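Long-range contact in putative oxidoreductase (Mycobacterium avium, PDB 3QHA), which probably catalyses the NAD(P)-dependent oxidation of a hydroxy acid or a related alcohol: residues G227-R232 / Q246-T251. Residues are numbered along the deposited sequence; the frame is centred on the assembly and turned at random.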
loop_
_atom_site.group_PDB
_atom_site.type_symbol
_atom_site.label_atom_id
_atom_site.label_comp_id
_atom_site.label_asym_id
_atom_site.label_seq_id
_atom_site.Cartn_x
_atom_site.Cartn_y
_atom_site.Cartn_z
ATOM N N GLY B 227 0.586 5.536 -0.317
ATOM C CA GLY B 227 -0.086 6.785 -0.637
ATOM C C GLY B 227 -0.177 7.755 0.527
ATOM O O GLY B 227 -0.288 8.962 0.317
ATOM N N ALA B 228 -0.123 7.231 1.750
ATOM C CA ALA B 228 -0.182 8.054 2.956
ATOM C C ALA B 228 0.905 9.126 2.997
ATOM O O ALA B 228 0.708 10.184 3.585
ATOM C CB ALA B 228 -0.097 7.175 4.200
ATOM N N ILE B 229 2.045 8.859 2.364
ATOM C CA ILE B 229 3.160 9.806 2.364
ATOM C C ILE B 229 3.060 10.821 1.218
ATOM O O ILE B 229 3.837 11.776 1.167
ATOM C CB ILE B 229 4.524 9.059 2.302
ATOM C CG1 ILE B 229 5.598 9.822 3.083
ATOM C CG2 ILE B 229 4.958 8.818 0.860
ATOM C CD1 ILE B 229 5.383 9.813 4.586
ATOM N N MET B 230 2.101 10.622 0.315
ATOM C CA MET B 230 1.969 11.462 -0.875
ATOM C C MET B 230 0.972 12.586 -0.599
ATOM O O MET B 230 -0.136 12.610 -1.139
ATOM C CB MET B 230 1.539 10.621 -2.083
ATOM C CG MET B 230 2.415 9.394 -2.320
ATOM S SD MET B 230 1.831 8.331 -3.658
ATOM C CE MET B 230 2.429 9.221 -5.090
ATOM N N VAL B 231 1.395 13.519 0.252
ATOM C CA VAL B 231 0.542 14.608 0.717
ATOM C C VAL B 231 1.261 15.960 0.600
ATOM O O VAL B 231 1.051 16.857 1.415
ATOM C CB VAL B 231 0.069 14.353 2.170
ATOM C CG1 VAL B 231 -0.781 13.083 2.231
ATOM C CG2 VAL B 231 1.260 14.247 3.125
ATOM N N ARG B 232 2.089 16.095 -0.437
ATOM C CA ARG B 232 2.830 17.331 -0.703
ATOM C C ARG B 232 2.498 17.931 -2.071
ATOM O O ARG B 232 2.316 17.205 -3.047
ATOM C CB ARG B 232 4.331 17.069 -0.638
ATOM C CG ARG B 232 4.856 16.742 0.750
ATOM C CD ARG B 232 6.363 16.925 0.795
ATOM N NE ARG B 232 7.085 15.717 0.418
ATOM C CZ ARG B 232 8.320 15.683 -0.081
ATOM N NH1 ARG B 232 8.865 14.511 -0.372
ATOM N NH2 ARG B 232 9.014 16.796 -0.305
ATOM N N GLN B 246 7.645 18.105 11.421
ATOM C CA GLN B 246 7.892 17.220 12.568
ATOM C C GLN B 246 7.394 15.791 12.320
ATOM O O GLN B 246 8.075 14.839 12.688
ATOM C CB GLN B 246 7.306 17.787 13.871
ATOM C CG GLN B 246 8.105 18.951 14.467
ATOM C CD GLN B 246 9.528 18.574 14.881
ATOM O OE1 GLN B 246 9.814 17.421 15.211
ATOM N NE2 GLN B 246 10.422 19.560 14.872
ATOM N N PRO B 247 6.212 15.632 11.696
ATOM C CA PRO B 247 5.775 14.279 11.339
ATOM C C PRO B 247 6.717 13.548 10.377
ATOM O O PRO B 247 7.002 12.370 10.587
ATOM C CB PRO B 247 4.412 14.511 10.684
ATOM C CG PRO B 247 3.920 15.763 11.296
ATOM C CD PRO B 247 5.127 16.616 11.522
ATOM N N PHE B 248 7.198 14.235 9.342
ATOM C CA PHE B 248 8.103 13.607 8.370
ATOM C C PHE B 248 9.485 13.331 8.960
ATOM O O PHE B 248 10.116 12.321 8.635
ATOM C CB PHE B 248 8.208 14.448 7.091
ATOM C CG PHE B 248 7.174 14.095 6.050
ATOM C CD1 PHE B 248 5.861 13.821 6.414
ATOM C CD2 PHE B 248 7.521 14.026 4.707
ATOM C CE1 PHE B 248 4.912 13.484 5.455
ATOM C CE2 PHE B 248 6.577 13.692 3.740
ATOM C CZ PHE B 248 5.273 13.422 4.115
ATOM N N LEU B 249 9.940 14.223 9.834
ATOM C CA LEU B 249 11.195 14.029 10.545
ATOM C C LEU B 249 11.107 12.778 11.420
ATOM O O LEU B 249 12.015 11.950 11.423
ATOM C CB LEU B 249 11.514 15.261 11.399
ATOM C CG LEU B 249 12.973 15.438 11.807
ATOM C CD1 LEU B 249 13.843 15.630 10.575
ATOM C CD2 LEU B 249 13.110 16.619 12.759
ATOM N N HIS B 250 10.000 12.650 12.147
ATOM C CA HIS B 250 9.698 11.449 12.939
ATOM C C HIS B 250 9.678 10.198 12.045
ATOM O O HIS B 250 10.251 9.168 12.399
ATOM C CB HIS B 250 8.360 11.653 13.676
ATOM C CG HIS B 250 7.926 10.495 14.523
ATOM N ND1 HIS B 250 8.612 10.087 15.647
ATOM C CD2 HIS B 250 6.839 9.691 14.434
ATOM C CE1 HIS B 250 7.980 9.065 16.200
ATOM N NE2 HIS B 250 6.900 8.805 15.483
ATOM N N THR B 251 9.043 10.303 10.878
ATOM C CA THR B 251 9.019 9.206 9.901
ATOM C C THR B 251 10.419 8.856 9.365
ATOM O O THR B 251 10.734 7.680 9.163
ATOM C CB THR B 251 8.069 9.524 8.723
ATOM O OG1 THR B 251 6.724 9.626 9.209
ATOM C CG2 THR B 251 8.135 8.437 7.649
#
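The ring of Phe248, reaching from its helix to the loop 227-232, meets Ile229, Val231 and Arg232, and no hydrogen bond joins the two segments. Ile229 lays its longer branch over one face of the ring: CD1 stands 4.1 Å from the ring centroid, 29° off the normal, a CH-pi contact. That methyl lies 3.6 Å from Phe248 CZ, and Ile229 CG1 3.8 Å from the same CZ. Ile229 CD1 also brushes the methyl CG2 of Thr251, one helical turn on, at 4.3 Å. Val231 adds a looser touch, its CG2 4.2 Å from Phe248 CZ.

The polar neighbour is Arg232. A bend at chi3 (-89°), which sets where NE lies, brings NE to 3.9 Å from Phe248 CE2, the guanidinium plane being turned 76° from the ring. A weak hydrogen bond from Arg232 NH1 to Gly286 O gives that group a second partner.

Leu238 and Leu287 also touch Phe248, while Arg217 of the second subunit hydrogen-bonds to the carbonyls of Gly227 and Met230. The end of a 3-10 turn and the following loop, itself part of the dimer interface, pack on helix 245-268 in the all-helical C-terminal domain of a 3-hydroxyisobutyrate dehydrogenase-like fold.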